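Local coordinates for DspB (Aggregatibacter actinomycetemcomitans, PDB 1YHT), which probably hydrolyses beta-linked N-acetylhexosamine residues from glycans, acting as a glycoside hydrolase that releases bacterial biofilms, at residues 16-20 against 353-358; 175-181 against 211-216; 232-238 against 268-274. All blocks are in the same frame, centred on the assembly; numbering follows the deposited sequence.

Interaction 1 of 3, residues 16-20 against 353-358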
# COMPACT_ATOMS: atom_id res chain seq x y z
N THR A 16 10.93 7.92 18.04
CA THR A 16 9.95 6.81 18.26
C THR A 16 9.04 6.59 17.06
O THR A 16 8.12 7.39 16.81
CB THR A 16 9.06 7.10 19.42
OG1 THR A 16 9.78 7.93 20.36
CG2 THR A 16 8.58 5.73 20.03
N LYS A 17 9.25 5.48 16.38
CA LYS A 17 8.98 5.39 14.98
C LYS A 17 7.76 4.57 14.65
O LYS A 17 7.32 3.75 15.44
CB LYS A 17 10.19 4.79 14.27
CG LYS A 17 11.49 5.48 14.58
CD LYS A 17 11.58 6.86 13.93
CE LYS A 17 13.00 7.44 14.06
NZ LYS A 17 13.19 8.74 13.38
N GLN A 18 7.19 4.84 13.47
CA GLN A 18 6.15 4.03 12.93
C GLN A 18 6.83 3.07 11.99
O GLN A 18 7.42 3.47 10.98
CB GLN A 18 5.12 4.90 12.21
CG GLN A 18 4.32 5.80 13.19
CD GLN A 18 3.53 4.99 14.21
OE1 GLN A 18 2.77 4.09 13.83
NE2 GLN A 18 3.75 5.26 15.52
N THR A 19 6.76 1.79 12.33
CA THR A 19 7.44 0.80 11.52
C THR A 19 6.63 -0.48 11.44
O THR A 19 5.89 -0.83 12.38
CB THR A 19 8.86 0.51 12.10
OG1 THR A 19 9.66 -0.13 11.10
CG2 THR A 19 8.76 -0.37 13.32
N GLY A 20 6.75 -1.14 10.30
CA GLY A 20 6.00 -2.37 10.05
C GLY A 20 6.16 -2.94 8.68
O GLY A 20 7.22 -2.82 8.05
N VAL A 353 14.55 -4.79 9.12
CA VAL A 353 14.02 -3.47 8.77
C VAL A 353 13.46 -2.74 10.01
O VAL A 353 13.75 -1.54 10.24
CB VAL A 353 12.93 -3.58 7.67
CG1 VAL A 353 12.26 -2.20 7.42
CG2 VAL A 353 13.52 -4.13 6.38
N ILE A 354 12.73 -3.46 10.84
CA ILE A 354 12.13 -2.92 12.06
C ILE A 354 13.23 -2.51 13.04
O ILE A 354 13.18 -1.42 13.58
CB ILE A 354 11.12 -3.91 12.75
CG1 ILE A 354 9.86 -4.06 11.90
CG2 ILE A 354 10.75 -3.44 14.13
CD1 ILE A 354 8.92 -5.20 12.28
N HIS A 355 14.18 -3.40 13.28
CA HIS A 355 15.26 -3.10 14.19
C HIS A 355 16.14 -1.96 13.68
O HIS A 355 16.51 -1.11 14.45
CB HIS A 355 16.13 -4.33 14.47
CG HIS A 355 15.45 -5.39 15.28
ND1 HIS A 355 14.70 -5.12 16.40
CD2 HIS A 355 15.46 -6.75 15.16
CE1 HIS A 355 14.23 -6.24 16.90
NE2 HIS A 355 14.67 -7.25 16.17
N LYS A 356 16.50 -1.95 12.40
CA LYS A 356 17.32 -0.88 11.85
C LYS A 356 16.61 0.45 11.88
O LYS A 356 17.27 1.49 12.02
CB LYS A 356 17.75 -1.17 10.42
CG LYS A 356 18.77 -2.30 10.28
CD LYS A 356 20.19 -1.93 10.82
CE LYS A 356 20.77 -0.75 10.10
NZ LYS A 356 22.12 -1.03 9.56
N THR A 357 15.28 0.43 11.78
CA THR A 357 14.50 1.66 11.82
C THR A 357 14.43 2.21 13.26
O THR A 357 14.67 3.39 13.51
CB THR A 357 13.08 1.44 11.28
OG1 THR A 357 13.11 0.95 9.93
CG2 THR A 357 12.27 2.72 11.35
N ASN A 358 14.06 1.34 14.18
CA ASN A 358 13.99 1.73 15.59
C ASN A 358 15.37 1.89 16.25
O ASN A 358 15.48 2.57 17.25
CB ASN A 358 13.18 0.70 16.37
CG ASN A 358 11.69 0.83 16.14
OD1 ASN A 358 11.22 1.84 15.61
ND2 ASN A 358 10.94 -0.18 16.56
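T19 presses its side chain into the last two turns of the C-terminal helix, and this is where the contact is tight. Its CG2 meets CG2 of I354 at 3.7 Å, methyl against methyl, and the same T19 methyl lies 3.9 Å from ND2 of N358. The T19 hydroxyl sits beside T357: OG1 is 3.8 Å from T357 CB, the two side chains running antiparallel alongside each other. A chi1 of -162° sets T19 OG1 opposite the backbone N, and its hydrogen bond is made with the carbonyl of A325, on the neighbouring strand 324-329. T357 also spends its hydroxyl on its own side, donating from OG1 to V353 O at 2.6 Å. That carbonyl takes the T357 backbone N-H as well, one donor above its plane and the other below it. With both hydroxyls engaged elsewhere, the segments share no hydrogen bond and are held by packing alone.

Toward the N-terminus the fit becomes thinner and more exposed. K17 touches the helix with the base of its chain: CB is 3.4 Å from OD1 of N358, and CG is 4.0 Å from the carbonyl O of T357. The chain then bends at chi2 (-72°) and carries the amine away from the helix, to the carbonyl of I322. N358, partly exposed, closes this side, its ND2 also making a weak hydrogen bond to G46 O.

The short strand and helix axes come within 8.1 Å and run nearly antiparallel, at 165°. Such packing is expected of a TIM barrel like that of glycoside hydrolase family 20, where helix 339-358, the last of the chain, lies against strand 18-24, the first.

Interaction 2 of 3, residues 175-181 against 211-216; sequences SQHFHIG and LKTRMW
F178 and R214 lie on neighbouring parallel strands of a beta-alpha-beta unit, 177-181 and 212-216, joined through helix 192-208. Backbone bonds alternate between them: F178 N donates to K212 O (2.8 Å), R214 N to F178 O, I180 N to R214 O, and W216 N to G181 O. On the face carrying F178 and T213, helix 192-208 covers the sheet through L206. The other face is polar. R214, bent at chi2 (-103°), brings NH2 over the H177 ring, 3.3 Å from NE2 at an angle poor for a hydrogen bond; guanidinium and ring planes differ by 33°. A water in the H177 ring plane joins NE2 (2.8 Å) to K212 NZ (3.0 Å). The edge of H179 meets the face of W216 in a tilted edge-to-face pair, planes at 54°, H179 CE1 lying 3.5 Å from W216 NE1, which itself bonds to E114. In the H179 ring plane, ND1 accepts from G181 N (3.0 Å), while NE2 bonds to T235 OG1. Both H179 nitrogens are thus engaged, fixing the ring's rotation. H177 is held likewise, through E110 and water, and the R214 charge above it is probably offset by its salt bridge to E233.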
# COMPACT_ATOMS: atom_id res chain seq x y z
N SER A 175 -7.54 0.94 13.21
CA SER A 175 -6.91 1.76 12.19
C SER A 175 -6.99 3.22 12.59
O SER A 175 -8.07 3.71 12.90
CB SER A 175 -7.61 1.53 10.83
OG SER A 175 -7.08 2.42 9.86
N GLN A 176 -5.84 3.90 12.63
CA GLN A 176 -5.80 5.36 12.78
C GLN A 176 -5.36 6.12 11.53
O GLN A 176 -5.42 7.38 11.50
CB GLN A 176 -4.90 5.72 13.97
CG GLN A 176 -5.55 5.28 15.29
CD GLN A 176 -5.36 3.82 15.58
OE1 GLN A 176 -4.24 3.31 15.55
NE2 GLN A 176 -6.44 3.12 15.84
N HIS A 177 -4.99 5.35 10.49
CA HIS A 177 -4.55 5.91 9.23
C HIS A 177 -5.21 5.11 8.13
O HIS A 177 -5.32 3.89 8.24
CB HIS A 177 -3.04 5.76 9.06
CG HIS A 177 -2.24 6.44 10.14
ND1 HIS A 177 -2.05 5.88 11.38
CD2 HIS A 177 -1.59 7.62 10.16
CE1 HIS A 177 -1.32 6.69 12.13
NE2 HIS A 177 -1.04 7.77 11.41
N PHE A 178 -5.50 5.78 7.03
CA PHE A 178 -6.04 5.12 5.83
C PHE A 178 -5.17 5.54 4.67
O PHE A 178 -4.92 6.73 4.47
CB PHE A 178 -7.51 5.59 5.67
CG PHE A 178 -8.27 4.91 4.57
CD1 PHE A 178 -9.37 4.10 4.87
CD2 PHE A 178 -7.98 5.16 3.28
CE1 PHE A 178 -10.13 3.50 3.86
CE2 PHE A 178 -8.74 4.57 2.23
CZ PHE A 178 -9.81 3.73 2.54
N HIS A 179 -4.73 4.55 3.88
CA HIS A 179 -3.82 4.81 2.79
C HIS A 179 -4.63 4.94 1.50
O HIS A 179 -5.32 4.00 1.09
CB HIS A 179 -2.76 3.71 2.74
CG HIS A 179 -1.52 4.08 1.98
ND1 HIS A 179 -1.55 4.44 0.64
CD2 HIS A 179 -0.22 4.16 2.36
CE1 HIS A 179 -0.31 4.70 0.24
NE2 HIS A 179 0.51 4.50 1.25
N ILE A 180 -4.53 6.12 0.88
CA ILE A 180 -5.25 6.44 -0.34
C ILE A 180 -4.51 6.12 -1.66
O ILE A 180 -5.00 6.45 -2.78
CB ILE A 180 -5.77 7.93 -0.34
CG1 ILE A 180 -4.61 8.92 -0.43
CG2 ILE A 180 -6.70 8.16 0.88
CD1 ILE A 180 -4.99 10.33 -0.67
N GLY A 181 -3.40 5.43 -1.55
CA GLY A 181 -2.65 5.03 -2.70
C GLY A 181 -1.94 6.20 -3.33
O GLY A 181 -1.15 6.89 -2.64
N LEU A 211 -9.69 9.90 10.88
CA LEU A 211 -8.54 9.21 10.34
C LEU A 211 -7.53 10.15 9.65
O LEU A 211 -7.89 11.05 8.90
CB LEU A 211 -8.97 8.13 9.35
CG LEU A 211 -9.79 7.00 9.94
CD1 LEU A 211 -10.51 6.22 8.88
CD2 LEU A 211 -8.88 6.07 10.77
N LYS A 212 -6.26 9.85 9.87
CA LYS A 212 -5.16 10.42 9.12
C LYS A 212 -4.99 9.70 7.79
O LYS A 212 -5.42 8.56 7.62
CB LYS A 212 -3.88 10.37 9.93
CG LYS A 212 -3.94 11.24 11.15
CD LYS A 212 -2.90 10.74 12.13
CE LYS A 212 -2.75 11.57 13.32
NZ LYS A 212 -1.84 10.89 14.28
N THR A 213 -4.37 10.40 6.85
CA THR A 213 -4.17 9.93 5.49
C THR A 213 -2.70 9.55 5.26
O THR A 213 -1.78 10.28 5.64
CB THR A 213 -4.58 11.08 4.49
OG1 THR A 213 -5.92 11.52 4.77
CG2 THR A 213 -4.43 10.67 3.05
N ARG A 214 -2.51 8.40 4.65
CA ARG A 214 -1.23 7.99 4.09
C ARG A 214 -1.36 7.97 2.56
O ARG A 214 -2.42 7.68 1.98
CB ARG A 214 -0.76 6.64 4.66
CG ARG A 214 -0.38 6.72 6.12
CD ARG A 214 1.15 6.75 6.37
NE ARG A 214 1.43 7.09 7.76
CZ ARG A 214 1.64 6.23 8.76
NH1 ARG A 214 1.70 4.91 8.54
NH2 ARG A 214 1.79 6.69 10.01
N MET A 215 -0.24 8.30 1.91
CA MET A 215 -0.20 8.38 0.46
C MET A 215 1.19 8.14 -0.11
O MET A 215 2.17 8.57 0.47
CB MET A 215 -0.67 9.80 0.05
CG MET A 215 -0.95 9.90 -1.38
SD MET A 215 -1.54 11.60 -1.78
CE MET A 215 0.02 12.41 -1.75
N TRP A 216 1.27 7.46 -1.28
CA TRP A 216 2.51 7.23 -1.99
C TRP A 216 3.07 8.59 -2.49
O TRP A 216 2.29 9.54 -2.69
CB TRP A 216 2.31 6.24 -3.18
CG TRP A 216 1.90 4.84 -2.80
CD1 TRP A 216 0.74 4.21 -3.11
CD2 TRP A 216 2.67 3.90 -2.04
NE1 TRP A 216 0.74 2.92 -2.60
CE2 TRP A 216 1.91 2.71 -1.94
CE3 TRP A 216 3.97 3.92 -1.50
CZ2 TRP A 216 2.37 1.57 -1.29
CZ3 TRP A 216 4.44 2.81 -0.88
CH2 TRP A 216 3.63 1.62 -0.76
O HOH W 1 0.32 9.92 12.48

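Interaction 3 of 3, residues 232-238 against 268-274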
# COMPACT_ATOMS: atom_id res chain seq x y z
N ILE A 232 -1.17 15.21 5.34
CA ILE A 232 -1.14 13.91 4.66
C ILE A 232 0.25 13.35 4.90
O ILE A 232 1.26 14.10 4.85
CB ILE A 232 -1.41 14.00 3.16
CG1 ILE A 232 -2.86 14.41 2.91
CG2 ILE A 232 -1.09 12.61 2.47
CD1 ILE A 232 -3.14 14.82 1.40
N GLU A 233 0.30 12.06 5.24
CA GLU A 233 1.56 11.42 5.60
C GLU A 233 2.06 10.60 4.42
O GLU A 233 1.29 9.88 3.80
CB GLU A 233 1.40 10.58 6.87
CG GLU A 233 0.85 11.39 8.06
CD GLU A 233 0.69 10.63 9.36
OE1 GLU A 233 0.94 9.40 9.40
OE2 GLU A 233 0.29 11.25 10.38
N ILE A 234 3.34 10.76 4.09
CA ILE A 234 3.88 10.21 2.86
C ILE A 234 4.65 8.90 3.07
O ILE A 234 5.55 8.82 3.94
CB ILE A 234 4.78 11.22 2.16
CG1 ILE A 234 4.08 12.61 1.98
CG2 ILE A 234 5.29 10.63 0.85
CD1 ILE A 234 2.65 12.53 1.57
N THR A 235 4.29 7.89 2.27
CA THR A 235 5.07 6.65 2.14
C THR A 235 5.95 6.74 0.90
O THR A 235 5.48 6.55 -0.23
CB THR A 235 4.12 5.36 2.16
OG1 THR A 235 3.13 5.40 1.12
CG2 THR A 235 3.41 5.31 3.45
N TYR A 236 7.22 7.08 1.12
CA TYR A 236 8.17 7.49 0.07
C TYR A 236 9.00 6.32 -0.41
O TYR A 236 9.94 5.87 0.29
CB TYR A 236 9.13 8.61 0.58
CG TYR A 236 9.74 9.42 -0.55
CD1 TYR A 236 9.30 10.73 -0.83
CD2 TYR A 236 10.68 8.86 -1.42
CE1 TYR A 236 9.81 11.47 -1.93
CE2 TYR A 236 11.20 9.58 -2.48
CZ TYR A 236 10.79 10.91 -2.72
OH TYR A 236 11.30 11.64 -3.82
N TRP A 237 8.67 5.82 -1.60
CA TRP A 237 9.25 4.57 -2.09
C TRP A 237 10.35 4.71 -3.14
O TRP A 237 11.24 3.87 -3.21
CB TRP A 237 8.19 3.64 -2.59
CG TRP A 237 7.49 4.02 -3.84
CD1 TRP A 237 6.51 4.95 -3.97
CD2 TRP A 237 7.69 3.46 -5.13
NE1 TRP A 237 6.08 5.01 -5.27
CE2 TRP A 237 6.80 4.11 -6.01
CE3 TRP A 237 8.54 2.47 -5.63
CZ2 TRP A 237 6.71 3.78 -7.35
CZ3 TRP A 237 8.45 2.13 -6.98
CH2 TRP A 237 7.55 2.79 -7.83
N SER A 238 10.25 5.75 -3.97
CA SER A 238 11.24 6.01 -5.00
C SER A 238 11.14 7.47 -5.48
O SER A 238 10.03 8.01 -5.63
CB SER A 238 10.98 5.08 -6.17
OG SER A 238 12.00 5.20 -7.15
N THR A 268 5.21 14.60 7.51
CA THR A 268 5.46 13.25 7.99
C THR A 268 5.81 12.37 6.81
O THR A 268 5.04 12.27 5.86
CB THR A 268 4.23 12.73 8.71
OG1 THR A 268 3.98 13.60 9.82
CG2 THR A 268 4.42 11.33 9.21
N VAL A 269 6.98 11.76 6.85
CA VAL A 269 7.39 10.89 5.77
C VAL A 269 7.96 9.58 6.35
O VAL A 269 8.88 9.60 7.18
CB VAL A 269 8.44 11.53 4.87
CG1 VAL A 269 8.71 10.62 3.67
CG2 VAL A 269 7.99 12.97 4.39
N LEU A 270 7.45 8.46 5.83
CA LEU A 270 8.00 7.12 6.10
C LEU A 270 8.80 6.67 4.89
O LEU A 270 8.37 6.86 3.74
CB LEU A 270 6.90 6.09 6.40
CG LEU A 270 6.16 6.23 7.72
CD1 LEU A 270 5.13 7.41 7.66
CD2 LEU A 270 5.46 4.93 8.10
N ASN A 271 9.93 6.04 5.17
CA ASN A 271 10.84 5.63 4.15
C ASN A 271 10.50 4.20 3.72
O ASN A 271 10.62 3.26 4.48
CB ASN A 271 12.28 5.71 4.71
CG ASN A 271 13.35 5.41 3.66
OD1 ASN A 271 13.04 5.09 2.52
ND2 ASN A 271 14.63 5.55 4.06
N TYR A 272 10.07 4.06 2.49
CA TYR A 272 9.71 2.77 1.92
C TYR A 272 10.75 2.32 0.87
O TYR A 272 10.49 1.39 0.12
CB TYR A 272 8.34 2.85 1.30
CG TYR A 272 7.15 2.57 2.24
CD1 TYR A 272 6.96 3.29 3.40
CD2 TYR A 272 6.21 1.59 1.92
CE1 TYR A 272 5.84 3.07 4.23
CE2 TYR A 272 5.08 1.38 2.73
CZ TYR A 272 4.91 2.12 3.90
OH TYR A 272 3.78 1.96 4.74
N ASN A 273 11.89 3.04 0.82
CA ASN A 273 12.99 2.82 -0.19
C ASN A 273 12.92 1.48 -0.87
O ASN A 273 13.26 0.47 -0.26
CB ASN A 273 14.36 2.95 0.50
CG ASN A 273 15.55 2.81 -0.46
OD1 ASN A 273 15.45 2.19 -1.51
ND2 ASN A 273 16.67 3.39 -0.08
N SER A 274 12.51 1.46 -2.14
CA SER A 274 12.29 0.21 -2.88
C SER A 274 13.58 -0.61 -3.06
O SER A 274 13.53 -1.81 -3.10
CB SER A 274 11.63 0.47 -4.23
OG SER A 274 12.45 1.31 -5.02
O HOH W 2 2.42 15.33 7.05
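T235 lays its side chain over one face of the Y272 ring in a CH-pi contact, with CB 3.7 Å from the ring centroid and 18° off the normal. A chi1 of 58° turns its methyl CG2 anti to the carbonyl carbon and onto the ring's rim, 3.4 Å from Y272 CE1. A hydrogen bond between Y272 OH and H51 ND1 holds the far end of this tyrosine. On the opposite face of the sheet, CB of Y236 packs on CG1 of V269 at 3.7 Å. E233 and T268 run side by side, E233 CG 3.7 Å from T268 CB, and a water links I232 O to T268 N.

Behind these side chains, backbone bonds join adjacent parallel strands of the TIM-type barrel: I234 N donates to T268 O, L270 N to I234 O (2.7 Å), Y236 N to L270 O and Y272 N to Y236 O. Beyond, S274 N bonds to W237 O at 2.9 Å. N271 shapes the turn before S274, its OD1 accepting from N273 N (2.9 Å) in an Asx turn; N273 then N-caps helix 274-277. The W237 side chain, its NE1 bound to D218, comes within about 3 Å, nearest atoms, of an acetic acid probably from the crystallisation liquor. Helix 259-264 covers Y236 and V269 through L259 and L262, and the pair sits between strands 212-216 and 324-329.

In the fold
All three contacts reach one curled parallel sheet, the barrel of the catalytic domain; in interaction 1 the partner is helix 339-358, packed outside it. Interaction 1 joins the two ends of the modelled chain and so spans the other two. These follow in series: interaction 2 pairs 177-181 with 212-216, then interaction 3 pairs 233-236 with 269-271, and strands 212-216 and 233-236 are themselves neighbours. The centres of interactions 2 and 3 are about 12 Å apart, those of 1 and 3 about 13 Å, and those of 1 and 2 about 18 Å. Q18 packs against L270 and R214, bringing the first strand into touch with both later pairs inside a closed barrel.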